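Local coordinates for Alpha/beta hydrolase fold protein (Chitinophaga pinensis, PDB 4PW0) that is of unestablished function but adopts the alpha/beta hydrolase fold and probably hydrolyses its substrate through a serine nucleophile, at residues A[51-60]-A[265-276]. Numbering follows the deposited sequence.
Sequences NWDPLITNGL and FYQYPELFVSQT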
loop_
_atom_site.group_PDB
_atom_site.type_symbol
_atom_site.label_atom_id
_atom_site.label_comp_id
_atom_site.label_asym_id
_atom_site.label_seq_id
_atom_site.Cartn_x
_atom_site.Cartn_y
_atom_site.Cartn_z
ATOM N N ASN A 51 4.946 -11.445 21.864
ATOM C CA ASN A 51 3.792 -11.200 20.965
ATOM C C ASN A 51 4.202 -10.657 19.622
ATOM O O ASN A 51 3.382 -10.525 18.708
ATOM C CB ASN A 51 2.808 -10.276 21.648
ATOM C CG ASN A 51 2.120 -10.962 22.812
ATOM O OD1 ASN A 51 2.519 -10.856 23.984
ATOM N ND2 ASN A 51 1.089 -11.759 22.475
ATOM N N TRP A 52 5.491 -10.307 19.445
ATOM C CA TRP A 52 5.996 -9.958 18.134
ATOM C C TRP A 52 6.041 -11.182 17.223
ATOM O O TRP A 52 6.475 -12.259 17.654
ATOM C CB TRP A 52 7.379 -9.292 18.204
ATOM C CG TRP A 52 7.355 -7.926 18.795
ATOM C CD1 TRP A 52 7.790 -7.558 20.060
ATOM C CD2 TRP A 52 6.868 -6.739 18.180
ATOM N NE1 TRP A 52 7.559 -6.222 20.270
ATOM C CE2 TRP A 52 7.029 -5.687 19.120
ATOM C CE3 TRP A 52 6.317 -6.439 16.927
ATOM C CZ2 TRP A 52 6.592 -4.386 18.861
ATOM C CZ3 TRP A 52 5.919 -5.150 16.663
ATOM C CH2 TRP A 52 6.051 -4.134 17.633
ATOM N N ASP A 53 5.661 -10.997 15.967
ATOM C CA ASP A 53 5.640 -12.074 14.985
ATOM C C ASP A 53 7.076 -12.303 14.529
ATOM O O ASP A 53 7.704 -11.401 13.973
ATOM C CB ASP A 53 4.782 -11.613 13.818
ATOM C CG ASP A 53 4.560 -12.648 12.753
ATOM O OD1 ASP A 53 5.262 -13.707 12.709
ATOM O OD2 ASP A 53 3.623 -12.387 11.941
ATOM N N PRO A 54 7.597 -13.539 14.773
ATOM C CA PRO A 54 8.963 -13.794 14.302
ATOM C C PRO A 54 9.184 -13.626 12.808
ATOM O O PRO A 54 10.262 -13.204 12.399
ATOM C CB PRO A 54 9.203 -15.263 14.695
ATOM C CG PRO A 54 7.883 -15.870 14.883
ATOM C CD PRO A 54 6.955 -14.746 15.336
ATOM N N LEU A 55 8.159 -13.840 11.974
ATOM C CA LEU A 55 8.372 -13.561 10.561
ATOM C C LEU A 55 8.684 -12.103 10.285
ATOM O O LEU A 55 9.459 -11.761 9.400
ATOM C CB LEU A 55 7.170 -13.974 9.711
ATOM C CG LEU A 55 7.104 -15.388 9.247
ATOM C CD1 LEU A 55 5.904 -15.666 8.389
ATOM C CD2 LEU A 55 8.369 -15.792 8.503
ATOM N N ILE A 56 8.047 -11.225 11.070
ATOM C CA ILE A 56 8.237 -9.817 10.878
ATOM C C ILE A 56 9.545 -9.339 11.477
ATOM O O ILE A 56 10.329 -8.623 10.822
ATOM C CB ILE A 56 7.030 -9.053 11.449
ATOM C CG1 ILE A 56 5.773 -9.452 10.645
ATOM C CG2 ILE A 56 7.288 -7.568 11.358
ATOM C CD1 ILE A 56 4.485 -8.808 11.137
ATOM N N THR A 57 9.814 -9.767 12.710
ATOM C CA THR A 57 11.056 -9.307 13.315
ATOM C C THR A 57 12.291 -9.949 12.664
ATOM O O THR A 57 13.278 -9.238 12.461
ATOM C CB THR A 57 11.086 -9.560 14.815
ATOM O OG1 THR A 57 10.956 -10.958 15.079
ATOM C CG2 THR A 57 10.009 -8.758 15.556
ATOM N N ASN A 58 12.197 -11.217 12.268
ATOM C CA ASN A 58 13.287 -11.804 11.495
ATOM C C ASN A 58 13.435 -11.128 10.129
ATOM O O ASN A 58 14.553 -10.823 9.670
ATOM C CB ASN A 58 13.132 -13.315 11.345
ATOM C CG ASN A 58 13.390 -14.064 12.642
ATOM O OD1 ASN A 58 14.141 -13.578 13.484
ATOM N ND2 ASN A 58 12.776 -15.208 12.828
ATOM N N GLY A 59 12.310 -10.908 9.448
ATOM C CA GLY A 59 12.380 -10.307 8.148
ATOM C C GLY A 59 12.979 -8.905 8.117
ATOM O O GLY A 59 13.809 -8.559 7.258
ATOM N N LEU A 60 12.566 -8.061 9.067
ATOM C CA LEU A 60 13.068 -6.720 9.099
ATOM C C LEU A 60 14.498 -6.636 9.664
ATOM O O LEU A 60 15.224 -5.722 9.289
ATOM C CB LEU A 60 12.122 -5.796 9.879
ATOM C CG LEU A 60 10.828 -5.504 9.093
ATOM C CD1 LEU A 60 9.883 -4.724 10.011
ATOM C CD2 LEU A 60 11.109 -4.770 7.804
ATOM N N PHE A 265 -1.009 -7.037 9.866
ATOM C CA PHE A 265 0.346 -7.485 9.550
ATOM C C PHE A 265 0.634 -8.920 10.018
ATOM O O PHE A 265 1.498 -9.570 9.456
ATOM C CB PHE A 265 1.443 -6.488 9.938
ATOM C CG PHE A 265 1.780 -6.304 11.390
ATOM C CD1 PHE A 265 1.023 -6.740 12.446
ATOM C CD2 PHE A 265 2.964 -5.610 11.683
ATOM C CE1 PHE A 265 1.399 -6.529 13.778
ATOM C CE2 PHE A 265 3.322 -5.396 13.005
ATOM C CZ PHE A 265 2.571 -5.862 14.041
ATOM N N TYR A 266 -0.122 -9.428 10.997
ATOM C CA TYR A 266 -0.065 -10.849 11.345
ATOM C C TYR A 266 -0.695 -11.681 10.264
ATOM O O TYR A 266 -0.289 -12.835 10.022
ATOM C CB TYR A 266 -0.826 -11.109 12.608
ATOM C CG TYR A 266 -0.299 -10.610 13.915
ATOM C CD1 TYR A 266 1.039 -10.778 14.265
ATOM C CD2 TYR A 266 -1.168 -10.187 14.889
ATOM C CE1 TYR A 266 1.472 -10.467 15.547
ATOM C CE2 TYR A 266 -0.749 -9.841 16.159
ATOM C CZ TYR A 266 0.593 -10.009 16.492
ATOM O OH TYR A 266 0.984 -9.699 17.788
ATOM N N GLN A 267 -1.720 -11.134 9.601
ATOM C CA GLN A 267 -2.395 -11.875 8.539
ATOM C C GLN A 267 -1.534 -12.023 7.310
ATOM O O GLN A 267 -1.574 -13.079 6.643
ATOM C CB GLN A 267 -3.735 -11.234 8.213
ATOM C CG GLN A 267 -4.526 -12.050 7.192
ATOM C CD GLN A 267 -6.020 -11.751 7.248
ATOM O OE1 GLN A 267 -6.570 -11.433 8.289
ATOM N NE2 GLN A 267 -6.665 -11.849 6.110
ATOM N N TYR A 268 -0.749 -10.981 6.973
ATOM C CA TYR A 268 0.081 -10.966 5.788
ATOM C C TYR A 268 1.506 -10.498 6.150
ATOM O O TYR A 268 1.961 -9.439 5.734
ATOM C CB TYR A 268 -0.495 -10.034 4.724
ATOM C CG TYR A 268 -1.921 -10.387 4.306
ATOM C CD1 TYR A 268 -2.197 -11.518 3.557
ATOM C CD2 TYR A 268 -2.970 -9.570 4.661
ATOM C CE1 TYR A 268 -3.506 -11.814 3.201
ATOM C CE2 TYR A 268 -4.284 -9.839 4.283
ATOM C CZ TYR A 268 -4.560 -10.956 3.534
ATOM O OH TYR A 268 -5.858 -11.276 3.145
ATOM N N PRO A 269 2.216 -11.296 6.941
ATOM C CA PRO A 269 3.497 -10.853 7.445
ATOM C C PRO A 269 4.559 -10.689 6.365
ATOM O O PRO A 269 5.413 -9.793 6.470
ATOM C CB PRO A 269 3.870 -11.952 8.457
ATOM C CG PRO A 269 3.170 -13.200 7.935
ATOM C CD PRO A 269 1.836 -12.631 7.460
ATOM N N GLU A 270 4.572 -11.555 5.358
ATOM C CA GLU A 270 5.564 -11.416 4.307
ATOM C C GLU A 270 5.313 -10.204 3.385
ATOM O O GLU A 270 6.247 -9.512 2.947
ATOM C CB GLU A 270 5.689 -12.710 3.519
ATOM C CG GLU A 270 6.277 -13.810 4.381
ATOM C CD GLU A 270 6.777 -14.996 3.606
ATOM O OE1 GLU A 270 6.122 -15.405 2.630
ATOM O OE2 GLU A 270 7.831 -15.517 4.012
ATOM N N LEU A 271 4.027 -9.904 3.162
ATOM C CA LEU A 271 3.661 -8.694 2.437
ATOM C C LEU A 271 4.156 -7.461 3.244
ATOM O O LEU A 271 4.753 -6.529 2.704
ATOM C CB LEU A 271 2.160 -8.642 2.260
ATOM C CG LEU A 271 1.537 -7.402 1.653
ATOM C CD1 LEU A 271 2.068 -7.107 0.270
ATOM C CD2 LEU A 271 0.004 -7.526 1.645
ATOM N N PHE A 272 3.856 -7.487 4.540
ATOM C CA PHE A 272 4.284 -6.376 5.407
ATOM C C PHE A 272 5.796 -6.175 5.371
ATOM O O PHE A 272 6.271 -5.053 5.255
ATOM C CB PHE A 272 3.800 -6.605 6.837
ATOM C CG PHE A 272 4.252 -5.540 7.785
ATOM C CD1 PHE A 272 3.626 -4.318 7.807
ATOM C CD2 PHE A 272 5.336 -5.742 8.623
ATOM C CE1 PHE A 272 4.040 -3.319 8.661
ATOM C CE2 PHE A 272 5.767 -4.728 9.466
ATOM C CZ PHE A 272 5.129 -3.516 9.499
ATOM N N VAL A 273 6.543 -7.273 5.528
ATOM C CA VAL A 273 8.013 -7.159 5.487
ATOM C C VAL A 273 8.480 -6.597 4.157
ATOM O O VAL A 273 9.329 -5.705 4.105
ATOM C CB VAL A 273 8.672 -8.506 5.787
ATOM C CG1 VAL A 273 10.155 -8.454 5.470
ATOM C CG2 VAL A 273 8.438 -8.904 7.229
ATOM N N SER A 274 7.918 -7.107 3.051
ATOM C CA SER A 274 8.328 -6.624 1.733
ATOM C C SER A 274 8.114 -5.123 1.564
ATOM O O SER A 274 8.994 -4.365 1.114
ATOM C CB SER A 274 7.596 -7.371 0.658
ATOM O OG SER A 274 7.959 -6.864 -0.622
ATOM N N GLN A 275 6.945 -4.691 2.001
ATOM C CA GLN A 275 6.621 -3.263 1.887
ATOM C C GLN A 275 7.466 -2.391 2.794
ATOM O O GLN A 275 7.946 -1.308 2.363
ATOM C CB GLN A 275 5.143 -3.046 2.171
ATOM C CG GLN A 275 4.256 -3.638 1.129
ATOM C CD GLN A 275 2.819 -3.223 1.307
ATOM O OE1 GLN A 275 2.380 -2.929 2.392
ATOM N NE2 GLN A 275 2.071 -3.260 0.174
ATOM N N THR A 276 7.626 -2.838 4.045
ATOM C CA THR A 276 8.347 -2.095 5.082
ATOM C C THR A 276 9.850 -2.019 4.802
ATOM O O THR A 276 10.488 -0.973 5.020
ATOM C CB THR A 276 8.092 -2.729 6.487
ATOM O OG1 THR A 276 6.700 -2.694 6.753
ATOM C CG2 THR A 276 8.790 -1.940 7.571
HETATM O O HOH W 1 -0.379 -10.863 20.118
#
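In this alpha/beta hydrolase fold, helical segment 54-60 and segment 269-276, the start of the C-terminal helix, pack side by side at 25°, their axes 9.0 Å apart, and I56 and V273 interlock as knobs into holes. I56 fills the hole made by F265, P269, F272 and V273. Its CG1 lies anti to the carbonyl carbon (chi1 -64°) and carries CD1 over one face of the F265 ring, a CH-pi contact 3.9 Å from the centroid, while CG2 meets the edge of F272, 3.7 Å from CE2. In return V273 enters among L55, I56, G59 and L60; its CG1 lies 3.9 Å from G59 CA, where the glycine has no side chain to intervene. F272 itself has F265 CD2 over one face of its ring, and it also reaches strands 127-133 and 226-231, so the C-terminal helix packs against the central sheet at this point.

The polar end lies just ahead of the first helix. Y266 OH donates to N51 O at 2.7 Å, approaching 21° out of the carbonyl plane, and a water that accepts from N51 ND2 donates to the same hydroxyl; N51 OD1 is hydrogen-bonded in turn to T48 N. D53 and Y266 lie alongside each other, running opposite ways, with D53 CB at the ring edge. D53 caps the helix through OD1 and L55 N; its OD2, 3.5 Å from P269 CB, has a salt bridge to R183, which also bonds Y266 O. A phenylalanine in place of Y266 would probably keep the ring packing but leave N51 O and the bridging water without their hydroxyl partner. The chemistry thus divides the work: interlocked apolar groups probably fix the helix spacing, and the tyrosine hydroxyl probably ties down the chain just before the capped helix.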